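PDB 6ERC: peroxinectin A from Dictyostelium discoideum, which catalyses the hydrogen peroxide-driven oxidation of phenolic donors, and also oxidises iodide and thiocyanate, as a secreted haem peroxidase of the animal haem peroxidase family. Local coordinates for residues A[26-31]-A[292-297]; A[299-304]-A[456-461]; A[288-293]-A[463-468]. All coordinates share one frame; numbering follows the deposited sequence.

Contact 1: A[26-31]-A[292-297]. With HEM (protoporphyrin IX containing Fe), chain F.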
loop_
_atom_site.group_PDB
_atom_site.type_symbol
_atom_site.label_atom_id
_atom_site.label_comp_id
_atom_site.label_asym_id
_atom_site.label_seq_id
_atom_site.Cartn_x
_atom_site.Cartn_y
_atom_site.Cartn_z
ATOM N N PHE A 26 -5.223 11.518 -10.335
ATOM C CA PHE A 26 -4.847 10.175 -10.758
ATOM C C PHE A 26 -5.015 10.020 -12.267
ATOM O O PHE A 26 -5.664 10.828 -12.941
ATOM C CB PHE A 26 -5.691 9.111 -10.044
ATOM C CG PHE A 26 -5.287 8.863 -8.620
ATOM C CD1 PHE A 26 -4.174 8.092 -8.324
ATOM C CD2 PHE A 26 -6.043 9.366 -7.572
ATOM C CE1 PHE A 26 -3.813 7.847 -7.012
ATOM C CE2 PHE A 26 -5.685 9.122 -6.258
ATOM C CZ PHE A 26 -4.569 8.361 -5.980
ATOM N N ILE A 27 -4.426 8.956 -12.788
ATOM C CA ILE A 27 -4.605 8.565 -14.178
ATOM C C ILE A 27 -5.743 7.552 -14.256
ATOM O O ILE A 27 -6.092 6.897 -13.270
ATOM C CB ILE A 27 -3.291 7.989 -14.770
ATOM C CG1 ILE A 27 -2.194 9.058 -14.788
ATOM C CG2 ILE A 27 -3.488 7.439 -16.176
ATOM C CD1 ILE A 27 -2.504 10.265 -15.667
ATOM N N ARG A 28 -6.344 7.433 -15.437
ATOM C CA ARG A 28 -7.388 6.451 -15.698
ATOM C C ARG A 28 -6.948 5.537 -16.832
ATOM O O ARG A 28 -6.548 6.014 -17.899
ATOM C CB ARG A 28 -8.713 7.129 -16.063
ATOM C CG ARG A 28 -9.342 7.942 -14.945
ATOM C CD ARG A 28 -10.180 7.086 -14.009
ATOM N NE ARG A 28 -10.819 7.904 -12.982
ATOM C CZ ARG A 28 -11.624 7.437 -12.034
ATOM N NH1 ARG A 28 -11.908 6.143 -11.968
ATOM N NH2 ARG A 28 -12.148 8.270 -11.147
ATOM N N LEU A 29 -7.017 4.228 -16.595
ATOM C CA LEU A 29 -6.892 3.273 -17.689
ATOM C C LEU A 29 -8.211 3.092 -18.421
ATOM O O LEU A 29 -8.215 2.784 -19.618
ATOM C CB LEU A 29 -6.411 1.920 -17.164
ATOM C CG LEU A 29 -5.141 1.917 -16.311
ATOM C CD1 LEU A 29 -4.802 0.494 -15.903
ATOM C CD2 LEU A 29 -3.983 2.561 -17.056
ATOM N N ALA A 30 -9.329 3.284 -17.723
ATOM C CA ALA A 30 -10.659 3.103 -18.283
ATOM C C ALA A 30 -11.544 4.265 -17.856
ATOM O O ALA A 30 -11.394 4.806 -16.758
ATOM C CB ALA A 30 -11.275 1.777 -17.822
ATOM N N ASN A 31 -12.465 4.648 -18.734
ATOM C CA ASN A 31 -13.386 5.724 -18.404
ATOM C C ASN A 31 -14.132 5.391 -17.113
ATOM O O ASN A 31 -14.573 4.253 -16.931
ATOM C CB ASN A 31 -14.392 5.947 -19.535
ATOM C CG ASN A 31 -13.786 6.644 -20.728
ATOM O OD1 ASN A 31 -13.779 7.872 -20.805
ATOM N ND2 ASN A 31 -13.274 5.865 -21.671
ATOM N N VAL A 292 0.244 7.514 -10.798
ATOM C CA VAL A 292 -0.496 6.302 -10.473
ATOM C C VAL A 292 -1.861 6.333 -11.149
ATOM O O VAL A 292 -2.494 7.390 -11.274
ATOM C CB VAL A 292 -0.635 6.150 -8.948
ATOM C CG1 VAL A 292 -1.519 4.947 -8.599
ATOM C CG2 VAL A 292 0.733 6.015 -8.298
ATOM N N SER A 293 -2.325 5.167 -11.587
ATOM C CA SER A 293 -3.646 5.048 -12.181
ATOM C C SER A 293 -4.691 4.826 -11.098
ATOM O O SER A 293 -4.431 4.197 -10.069
ATOM C CB SER A 293 -3.696 3.895 -13.183
ATOM O OG SER A 293 -3.619 2.648 -12.516
ATOM N N ASN A 294 -5.892 5.347 -11.349
ATOM C CA ASN A 294 -6.969 5.226 -10.375
ATOM C C ASN A 294 -7.333 3.770 -10.128
ATOM O O ASN A 294 -7.668 3.397 -8.998
ATOM C CB ASN A 294 -8.191 6.007 -10.855
ATOM C CG ASN A 294 -9.044 6.507 -9.716
ATOM O OD1 ASN A 294 -9.442 5.739 -8.839
ATOM N ND2 ASN A 294 -9.317 7.807 -9.710
ATOM N N GLU A 295 -7.258 2.933 -11.162
ATOM C CA GLU A 295 -7.613 1.528 -11.003
ATOM C C GLU A 295 -6.544 0.765 -10.235
ATOM O O GLU A 295 -6.862 -0.198 -9.530
ATOM C CB GLU A 295 -7.840 0.881 -12.369
ATOM C CG GLU A 295 -8.953 1.515 -13.197
ATOM C CD GLU A 295 -8.515 2.796 -13.891
ATOM O OE1 GLU A 295 -7.414 3.298 -13.581
ATOM O OE2 GLU A 295 -9.273 3.297 -14.749
ATOM N N PHE A 296 -5.280 1.178 -10.360
ATOM C CA PHE A 296 -4.193 0.491 -9.667
ATOM C C PHE A 296 -4.369 0.580 -8.158
ATOM O O PHE A 296 -4.447 -0.440 -7.464
ATOM C CB PHE A 296 -2.848 1.088 -10.092
ATOM C CG PHE A 296 -1.667 0.554 -9.319
ATOM C CD1 PHE A 296 -1.052 -0.630 -9.692
ATOM C CD2 PHE A 296 -1.163 1.247 -8.228
ATOM C CE1 PHE A 296 0.037 -1.121 -8.985
ATOM C CE2 PHE A 296 -0.071 0.761 -7.519
ATOM C CZ PHE A 296 0.527 -0.422 -7.899
ATOM N N THR A 297 -4.440 1.801 -7.629
ATOM C CA THR A 297 -4.506 1.972 -6.185
ATOM C C THR A 297 -5.889 1.655 -5.631
ATOM O O THR A 297 -6.000 1.128 -4.519
ATOM C CB THR A 297 -4.094 3.399 -5.808
ATOM O OG1 THR A 297 -3.980 3.506 -4.386
ATOM C CG2 THR A 297 -5.101 4.424 -6.306
HETATM C CHA HEM F . -5.602 1.341 1.519
HETATM C CHB HEM F . -5.355 -0.778 5.858
HETATM C CHC HEM F . -2.376 -4.155 4.016
HETATM C CHD HEM F . -2.830 -2.159 -0.373
HETATM C C1A HEM F . -5.839 1.021 2.833
HETATM C C2A HEM F . -6.792 1.669 3.700
HETATM C C3A HEM F . -6.733 1.088 4.901
HETATM C C4A HEM F . -5.729 0.051 4.831
HETATM C CMA HEM F . -7.565 1.446 6.153
HETATM C CAA HEM F . -7.714 2.821 3.267
HETATM C CBA HEM F . -9.134 2.275 3.274
HETATM C CGA HEM F . -10.004 3.094 2.357
HETATM O O1A HEM F . -9.744 3.112 1.126
HETATM O O2A HEM F . -10.970 3.724 2.856
HETATM C C1B HEM F . -4.514 -1.856 5.731
HETATM C C2B HEM F . -4.120 -2.727 6.811
HETATM C C3B HEM F . -3.292 -3.660 6.311
HETATM C C4B HEM F . -3.141 -3.407 4.892
HETATM C CMB HEM F . -4.612 -2.529 8.259
HETATM C CAB HEM F . -2.587 -4.837 7.025
HETATM C CBB HEM F . -2.781 -5.134 8.314
HETATM C C1C HEM F . -2.241 -3.923 2.665
HETATM C C2C HEM F . -1.455 -4.708 1.729
HETATM C C3C HEM F . -1.582 -4.147 0.507
HETATM C C4C HEM F . -2.450 -2.999 0.651
HETATM C CMC HEM F . -0.662 -5.955 2.177
HETATM C CAC HEM F . -1.000 -4.512 -0.884
HETATM C CBC HEM F . -0.180 -5.532 -1.147
HETATM C C1D HEM F . -3.581 -1.017 -0.233
HETATM C C2D HEM F . -3.851 -0.049 -1.271
HETATM C C3D HEM F . -4.624 0.905 -0.744
HETATM C C4D HEM F . -4.854 0.589 0.644
HETATM C CMD HEM F . -3.347 -0.152 -2.725
HETATM C CAD HEM F . -5.167 2.168 -1.435
HETATM C CBD HEM F . -4.006 3.158 -1.440
HETATM C CGD HEM F . -4.497 4.577 -1.293
HETATM O O1D HEM F . -4.706 5.018 -0.134
HETATM O O2D HEM F . -4.676 5.280 -2.320
HETATM N NA HEM F . -5.205 0.037 3.557
HETATM N NB HEM F . -3.901 -2.297 4.575
HETATM N NC HEM F . -2.831 -2.889 1.970
HETATM N ND HEM F . -4.207 -0.595 0.921
HETATM FE FE HEM F . -4.011 -1.404 2.735
HETATM O O HOH W 1 -11.815 4.188 -14.241
#

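Contact 2: A[299-304]-A[456-461]. With HEM (protoporphyrin IX containing Fe), chain F.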
loop_
_atom_site.group_PDB
_atom_site.type_symbol
_atom_site.label_atom_id
_atom_site.label_comp_id
_atom_site.label_asym_id
_atom_site.label_seq_id
_atom_site.Cartn_x
_atom_site.Cartn_y
_atom_site.Cartn_z
ATOM N N THR A 299 -8.321 -0.421 -7.030
ATOM C CA THR A 299 -8.859 -1.749 -7.322
ATOM C C THR A 299 -7.782 -2.824 -7.294
ATOM O O THR A 299 -7.807 -3.683 -6.409
ATOM C CB THR A 299 -9.573 -1.722 -8.676
ATOM O OG1 THR A 299 -10.415 -0.564 -8.755
ATOM C CG2 THR A 299 -10.420 -2.977 -8.859
ATOM N N ALA A 300 -6.839 -2.814 -8.235
ATOM C CA ALA A 300 -5.955 -3.961 -8.425
ATOM C C ALA A 300 -5.080 -4.207 -7.200
ATOM O O ALA A 300 -5.074 -5.306 -6.636
ATOM C CB ALA A 300 -5.093 -3.749 -9.669
ATOM N N PHE A 301 -4.325 -3.197 -6.776
ATOM C CA PHE A 301 -3.311 -3.409 -5.752
ATOM C C PHE A 301 -3.881 -3.504 -4.343
ATOM O O PHE A 301 -3.109 -3.682 -3.395
ATOM C CB PHE A 301 -2.267 -2.292 -5.804
ATOM C CG PHE A 301 -0.929 -2.702 -5.270
ATOM C CD1 PHE A 301 -0.084 -3.489 -6.029
ATOM C CD2 PHE A 301 -0.517 -2.307 -4.009
ATOM C CE1 PHE A 301 1.150 -3.873 -5.542
ATOM C CE2 PHE A 301 0.717 -2.689 -3.519
ATOM C CZ PHE A 301 1.550 -3.472 -4.286
ATOM N N ARG A 302 -5.195 -3.391 -4.171
ATOM C CA ARG A 302 -5.796 -3.615 -2.862
ATOM C C ARG A 302 -5.989 -5.093 -2.553
ATOM O O ARG A 302 -6.571 -5.421 -1.513
ATOM C CB ARG A 302 -7.135 -2.881 -2.759
ATOM C CG ARG A 302 -7.002 -1.370 -2.853
ATOM C CD ARG A 302 -7.995 -0.646 -1.962
ATOM N NE ARG A 302 -7.857 0.801 -2.084
ATOM C CZ ARG A 302 -8.518 1.686 -1.343
ATOM N NH1 ARG A 302 -9.372 1.276 -0.414
ATOM N NH2 ARG A 302 -8.322 2.984 -1.533
ATOM N N PHE A 303 -5.508 -5.986 -3.420
ATOM C CA PHE A 303 -5.588 -7.416 -3.155
ATOM C C PHE A 303 -4.933 -7.801 -1.837
ATOM O O PHE A 303 -5.261 -8.854 -1.278
ATOM C CB PHE A 303 -4.927 -8.190 -4.298
ATOM C CG PHE A 303 -3.424 -8.055 -4.339
ATOM C CD1 PHE A 303 -2.616 -8.923 -3.620
ATOM C CD2 PHE A 303 -2.821 -7.067 -5.099
ATOM C CE1 PHE A 303 -1.240 -8.804 -3.653
ATOM C CE2 PHE A 303 -1.440 -6.945 -5.136
ATOM C CZ PHE A 303 -0.652 -7.815 -4.413
ATOM N N GLY A 304 -4.011 -6.983 -1.332
ATOM C CA GLY A 304 -3.271 -7.360 -0.140
ATOM C C GLY A 304 -4.145 -7.562 1.078
ATOM O O GLY A 304 -3.784 -8.307 1.990
ATOM N N LEU A 456 -2.855 -7.466 -15.123
ATOM C CA LEU A 456 -2.647 -6.486 -16.183
ATOM C C LEU A 456 -2.531 -5.075 -15.619
ATOM O O LEU A 456 -1.690 -4.290 -16.070
ATOM C CB LEU A 456 -3.786 -6.573 -17.199
ATOM C CG LEU A 456 -3.556 -5.914 -18.561
ATOM C CD1 LEU A 456 -4.385 -6.616 -19.624
ATOM C CD2 LEU A 456 -3.889 -4.429 -18.531
ATOM N N ILE A 457 -3.363 -4.733 -14.633
ATOM C CA ILE A 457 -3.327 -3.386 -14.071
ATOM C C ILE A 457 -2.022 -3.158 -13.318
ATOM O O ILE A 457 -1.414 -2.083 -13.411
ATOM C CB ILE A 457 -4.554 -3.157 -13.167
ATOM C CG1 ILE A 457 -5.847 -3.310 -13.975
ATOM C CG2 ILE A 457 -4.503 -1.771 -12.527
ATOM C CD1 ILE A 457 -7.085 -3.489 -13.128
ATOM N N ILE A 458 -1.568 -4.158 -12.561
ATOM C CA ILE A 458 -0.332 -4.011 -11.802
ATOM C C ILE A 458 0.864 -3.950 -12.744
ATOM O O ILE A 458 1.748 -3.097 -12.601
ATOM C CB ILE A 458 -0.192 -5.154 -10.781
ATOM C CG1 ILE A 458 -1.305 -5.062 -9.735
ATOM C CG2 ILE A 458 1.170 -5.098 -10.099
ATOM C CD1 ILE A 458 -1.447 -6.300 -8.875
ATOM N N TYR A 459 0.913 -4.859 -13.720
ATOM C CA TYR A 459 1.999 -4.833 -14.693
ATOM C C TYR A 459 2.086 -3.476 -15.373
ATOM O O TYR A 459 3.182 -2.936 -15.566
ATOM C CB TYR A 459 1.796 -5.937 -15.731
ATOM C CG TYR A 459 2.898 -6.023 -16.766
ATOM C CD1 TYR A 459 2.924 -5.162 -17.856
ATOM C CD2 TYR A 459 3.905 -6.970 -16.656
ATOM C CE1 TYR A 459 3.926 -5.237 -18.802
ATOM C CE2 TYR A 459 4.912 -7.054 -17.600
ATOM C CZ TYR A 459 4.918 -6.185 -18.670
ATOM O OH TYR A 459 5.920 -6.264 -19.613
ATOM N N GLU A 460 0.936 -2.903 -15.732
ATOM C CA GLU A 460 0.930 -1.656 -16.488
ATOM C C GLU A 460 1.428 -0.492 -15.641
ATOM O O GLU A 460 2.103 0.410 -16.152
ATOM C CB GLU A 460 -0.479 -1.386 -17.017
ATOM C CG GLU A 460 -0.550 -0.316 -18.100
ATOM C CD GLU A 460 -0.596 1.096 -17.545
ATOM O OE1 GLU A 460 -0.951 1.266 -16.360
ATOM O OE2 GLU A 460 -0.275 2.040 -18.299
ATOM N N GLN A 461 1.115 -0.495 -14.343
ATOM C CA GLN A 461 1.533 0.603 -13.478
ATOM C C GLN A 461 3.044 0.601 -13.279
ATOM O O GLN A 461 3.721 1.602 -13.543
ATOM C CB GLN A 461 0.817 0.509 -12.129
ATOM C CG GLN A 461 1.201 1.611 -11.156
ATOM C CD GLN A 461 0.900 2.990 -11.698
ATOM O OE1 GLN A 461 -0.259 3.383 -11.819
ATOM N NE2 GLN A 461 1.945 3.730 -12.039
HETATM C CHA HEM F . -5.602 1.341 1.519
HETATM C CHB HEM F . -5.355 -0.778 5.858
HETATM C CHC HEM F . -2.376 -4.155 4.016
HETATM C CHD HEM F . -2.830 -2.159 -0.373
HETATM C C1A HEM F . -5.839 1.021 2.833
HETATM C C2A HEM F . -6.792 1.669 3.700
HETATM C C3A HEM F . -6.733 1.088 4.901
HETATM C C4A HEM F . -5.729 0.051 4.831
HETATM C CMA HEM F . -7.565 1.446 6.153
HETATM C CAA HEM F . -7.714 2.821 3.267
HETATM C CBA HEM F . -9.134 2.275 3.274
HETATM C CGA HEM F . -10.004 3.094 2.357
HETATM O O1A HEM F . -9.744 3.112 1.126
HETATM O O2A HEM F . -10.970 3.724 2.856
HETATM C C1B HEM F . -4.514 -1.856 5.731
HETATM C C2B HEM F . -4.120 -2.727 6.811
HETATM C C3B HEM F . -3.292 -3.660 6.311
HETATM C C4B HEM F . -3.141 -3.407 4.892
HETATM C CMB HEM F . -4.612 -2.529 8.259
HETATM C CAB HEM F . -2.587 -4.837 7.025
HETATM C CBB HEM F . -2.781 -5.134 8.314
HETATM C C1C HEM F . -2.241 -3.923 2.665
HETATM C C2C HEM F . -1.455 -4.708 1.729
HETATM C C3C HEM F . -1.582 -4.147 0.507
HETATM C C4C HEM F . -2.450 -2.999 0.651
HETATM C CMC HEM F . -0.662 -5.955 2.177
HETATM C CAC HEM F . -1.000 -4.512 -0.884
HETATM C CBC HEM F . -0.180 -5.532 -1.147
HETATM C C1D HEM F . -3.581 -1.017 -0.233
HETATM C C2D HEM F . -3.851 -0.049 -1.271
HETATM C C3D HEM F . -4.624 0.905 -0.744
HETATM C C4D HEM F . -4.854 0.589 0.644
HETATM C CMD HEM F . -3.347 -0.152 -2.725
HETATM C CAD HEM F . -5.167 2.168 -1.435
HETATM C CBD HEM F . -4.006 3.158 -1.440
HETATM C CGD HEM F . -4.497 4.577 -1.293
HETATM O O1D HEM F . -4.706 5.018 -0.134
HETATM O O2D HEM F . -4.676 5.280 -2.320
HETATM N NA HEM F . -5.205 0.037 3.557
HETATM N NB HEM F . -3.901 -2.297 4.575
HETATM N NC HEM F . -2.831 -2.889 1.970
HETATM N ND HEM F . -4.207 -0.595 0.921
HETATM FE FE HEM F . -4.011 -1.404 2.735
#

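Contact 3: A[288-293]-A[463-468]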
loop_
_atom_site.group_PDB
_atom_site.type_symbol
_atom_site.label_atom_id
_atom_site.label_comp_id
_atom_site.label_asym_id
_atom_site.label_seq_id
_atom_site.Cartn_x
_atom_site.Cartn_y
_atom_site.Cartn_z
ATOM N N VAL A 288 6.803 8.923 -20.948
ATOM C CA VAL A 288 6.005 8.049 -20.098
ATOM C C VAL A 288 5.622 8.803 -18.834
ATOM O O VAL A 288 6.454 9.475 -18.212
ATOM C CB VAL A 288 6.778 6.759 -19.767
ATOM C CG1 VAL A 288 6.095 5.974 -18.652
ATOM C CG2 VAL A 288 6.904 5.899 -21.012
ATOM N N ASN A 289 4.353 8.687 -18.448
ATOM C CA ASN A 289 3.839 9.315 -17.238
ATOM C C ASN A 289 3.831 8.286 -16.114
ATOM O O ASN A 289 3.163 7.252 -16.219
ATOM C CB ASN A 289 2.436 9.876 -17.469
ATOM C CG ASN A 289 1.911 10.649 -16.275
ATOM O OD1 ASN A 289 2.612 10.837 -15.284
ATOM N ND2 ASN A 289 0.672 11.110 -16.370
ATOM N N ALA A 290 4.579 8.568 -15.048
ATOM C CA ALA A 290 4.671 7.668 -13.907
ATOM C C ALA A 290 3.509 7.812 -12.933
ATOM O O ALA A 290 3.426 7.029 -11.981
ATOM C CB ALA A 290 5.986 7.910 -13.162
ATOM N N GLN A 291 2.622 8.785 -13.144
ATOM C CA GLN A 291 1.503 9.007 -12.237
ATOM C C GLN A 291 0.718 7.718 -12.029
ATOM O O GLN A 291 0.545 6.921 -12.955
ATOM C CB GLN A 291 0.590 10.101 -12.797
ATOM C CG GLN A 291 -0.551 10.515 -11.876
ATOM C CD GLN A 291 -0.096 11.406 -10.741
ATOM O OE1 GLN A 291 0.828 12.206 -10.895
ATOM N NE2 GLN A 291 -0.746 11.278 -9.591
ATOM N N VAL A 292 0.244 7.514 -10.798
ATOM C CA VAL A 292 -0.496 6.302 -10.473
ATOM C C VAL A 292 -1.861 6.333 -11.149
ATOM O O VAL A 292 -2.494 7.390 -11.274
ATOM C CB VAL A 292 -0.635 6.150 -8.948
ATOM C CG1 VAL A 292 -1.519 4.947 -8.599
ATOM C CG2 VAL A 292 0.733 6.015 -8.298
ATOM N N SER A 293 -2.325 5.167 -11.587
ATOM C CA SER A 293 -3.646 5.048 -12.181
ATOM C C SER A 293 -4.691 4.826 -11.098
ATOM O O SER A 293 -4.431 4.197 -10.069
ATOM C CB SER A 293 -3.696 3.895 -13.183
ATOM O OG SER A 293 -3.619 2.648 -12.516
ATOM N N PHE A 463 5.431 -0.699 -14.856
ATOM C CA PHE A 463 6.207 -0.363 -16.041
ATOM C C PHE A 463 6.406 1.142 -16.144
ATOM O O PHE A 463 7.489 1.613 -16.511
ATOM C CB PHE A 463 5.518 -0.892 -17.295
ATOM C CG PHE A 463 6.281 -0.624 -18.556
ATOM C CD1 PHE A 463 6.089 0.551 -19.262
ATOM C CD2 PHE A 463 7.197 -1.545 -19.034
ATOM C CE1 PHE A 463 6.791 0.799 -20.423
ATOM C CE2 PHE A 463 7.902 -1.302 -20.193
ATOM C CZ PHE A 463 7.698 -0.127 -20.889
ATOM N N ARG A 464 5.371 1.916 -15.810
ATOM C CA ARG A 464 5.449 3.362 -15.966
ATOM C C ARG A 464 6.251 4.012 -14.844
ATOM O O ARG A 464 7.063 4.907 -15.107
ATOM C CB ARG A 464 4.043 3.957 -16.042
ATOM C CG ARG A 464 3.349 3.677 -17.369
ATOM C CD ARG A 464 2.003 4.374 -17.484
ATOM N NE ARG A 464 1.020 3.841 -16.545
ATOM C CZ ARG A 464 0.693 4.396 -15.381
ATOM N NH1 ARG A 464 -0.220 3.818 -14.611
ATOM N NH2 ARG A 464 1.263 5.523 -14.982
ATOM N N THR A 465 6.054 3.584 -13.594
ATOM C CA THR A 465 6.791 4.204 -12.495
ATOM C C THR A 465 8.283 3.887 -12.530
ATOM O O THR A 465 9.040 4.494 -11.766
ATOM C CB THR A 465 6.211 3.785 -11.140
ATOM O OG1 THR A 465 5.875 2.394 -11.159
ATOM C CG2 THR A 465 4.977 4.620 -10.811
ATOM N N ARG A 466 8.717 2.961 -13.381
ATOM C CA ARG A 466 10.131 2.763 -13.675
ATOM C C ARG A 466 10.565 3.520 -14.924
ATOM O O ARG A 466 11.559 4.252 -14.894
ATOM C CB ARG A 466 10.432 1.268 -13.845
ATOM C CG ARG A 466 11.828 0.975 -14.370
ATOM C CD ARG A 466 12.191 -0.497 -14.246
ATOM N NE ARG A 466 11.668 -1.296 -15.351
ATOM C CZ ARG A 466 11.853 -2.608 -15.484
ATOM N NH1 ARG A 466 12.549 -3.285 -14.580
ATOM N NH2 ARG A 466 11.341 -3.249 -16.525
ATOM N N ALA A 467 9.826 3.364 -16.025
ATOM C CA ALA A 467 10.215 3.992 -17.283
ATOM C C ALA A 467 10.066 5.506 -17.233
ATOM O O ALA A 467 10.858 6.224 -17.853
ATOM C CB ALA A 467 9.385 3.415 -18.428
ATOM N N GLY A 468 9.066 6.007 -16.516
ATOM C CA GLY A 468 8.857 7.435 -16.400
ATOM C C GLY A 468 9.661 8.116 -15.318
ATOM O O GLY A 468 9.494 9.319 -15.100
HETATM O O HOH W 2 6.633 10.693 -15.349
#

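Contact 1: A[26-31]-A[292-297]
The N-terminal end of helix 294-300, which leads into the haem pocket, is bound to the loop 26-31 by a single beta bridge between Ile27 and Ser293. Ile27 N donates to Val292 O at 2.9 Å; the return bond, Asn294 N to Ile27 O, is modelled so short that its exact length is doubtful. Ser293 is the N-cap, its OG accepting from Phe296 N. Two residues on, in the first turn of the helix, Glu295 folds back through chi2 (79°), which brings its carboxylate to the amides of Leu29 and Ala30. Leu29 N meets OE1 at 3.2 Å, nearly straight (176°) and on the syn side, while Ala30 N meets OE2 at 3.0 Å from above the carboxylate plane. A water 2.7 Å from Glu295 OE2 also joins Arg28 NH1 and Ala30 O. The Arg28 guanidinium stacks on the Asn294 amide, planes 19° apart and Asn294 ND2 over one face, 3.2 Å from Arg28 NH2; these two donors do not bond to each other, and Glu141 and His390 supply polar partners to both side chains. Thr297 sets CG2 3.7 Å from Phe26 CE1 and gives its OG1 hydrogen to haem O2D, at 2.8 Å. With two amides and a water gripping a buried carboxylate, Glu295 is likely to stay ionised and fix the course of the loop.

Contact 2: A[299-304]-A[456-461]
Ala300, in the last turn of helix 294-300, faces Ile457 in the middle of helix 452-467, their CA atoms 6.3 Å apart; beyond Ala300 the backbone is held by weak bonds such as Phe303 N to Ala300 O. The interface is wholly apolar. Ala300 CB sits against Ile457 CG2 at 3.5 Å and also touches Ile458 CG1 at 4.0 Å, so one methyl rests between two isoleucines of the same helical turn. Ile458 carries the rest. Its CG1 lies near the ring plane of Phe301, at the CD1 edge (4.2 Å), and its CD1, extended through chi2 (167°), reaches Phe303 CE2 at 3.8 Å, the two side chains crossing at about a right angle. The run Ala-Phe-Arg-Phe-Gly fits the family motif that leads into the proximal haem histidine, probably the residue following Gly304. Accordingly, this side of the contact is also a wall of the haem pocket. Phe301 places its CD2 edge by haem CMD, and Phe303, with CG between the backbone N and the carbonyl carbon (chi1 71°), turns a ring face to the vinyl carbon CBC, 4.0 Å from Phe303 CZ. Gly304 CA lies 3.7 Å from haem C3C, too near to admit a beta carbon. Arg302 serves the haem instead: a haem edge at CHA lies over one face of its guanidinium, NH2 makes a weak bond to propionate O1A at 3.0 Å, and NH1 makes a doubtfully short one to that oxygen. NH1 also bonds to Asn383 OD1, and NE to Thr297 O. A leucine in its place would probably leave propionate O1A without this charged mate and Asn383 OD1 and Thr297 O without these donors. Tyr270 of helix 247-275 touches the rings of both Phe301 and Phe303.

Contact 3: A[288-293]-A[463-468]
Arg464, near the C-terminal end of helix 452-467, turns the edge of its guanidinium to the loop that precedes helix 294-300, where an Asx turn bends the chain: Asn289 OD1 accepts from Gln291 N at 3.0 Å, the donor standing above the amide carbonyl plane. That turn brings the carbonyls of Asn289 and Gln291 round to a single nitrogen. Arg464 NH2 donates to Asn289 O at 2.9 Å and to Gln291 O at 2.6 Å, and both oxygens lie within 7° of the guanidinium plane, so each N-H of this amino group has its own acceptor. The bend at chi3 (-67°) turns the flat group edge-on to the loop, while NE keeps a salt bridge with Glu460 on the same helix. Beside the arginine, Val288 directs CG1, anti to its backbone N (chi1 168°), against the aliphatic CG of Arg464 at 3.8 Å and, more loosely, Ala467 CB. Across the turn Ala290 CB rests 3.7 Å from Arg464 O, and Thr465 CG2 comes close to Ala290 O; the hydroxyl of Thr465 bonds with Tyr267. At the helix end, Gly468 CA is 3.6 Å from Val288 O, where a side chain would clash with that oxygen. A water finishes the join, donating to Val288 O and Gly468 O and accepting from Ala290 N at 3.0 Å.

All three contacts are buried, but to different depths: contact 2 lies about 11 Å from the centre of the chain, contact 1 about 15 Å and contact 3 about 17 Å, with partly exposed touching residues only in contacts 1 and 3. Contacts 1 and 2 share helix 294-300 and both reach the haem, contact 1 through Thr297 on the helix and contact 2 through residues just beyond Ala300; contacts 2 and 3 share helix 452-467, and contacts 1 and 3 share Val292 and Ser293. Gln461 OE1 probably accepts from Ser293 N. Between the segments, contact 2 is apolar packing, whereas contacts 1 and 3 rely largely on polar bonds, a carboxylate binding amides in one and a guanidinium binding carbonyls in the other.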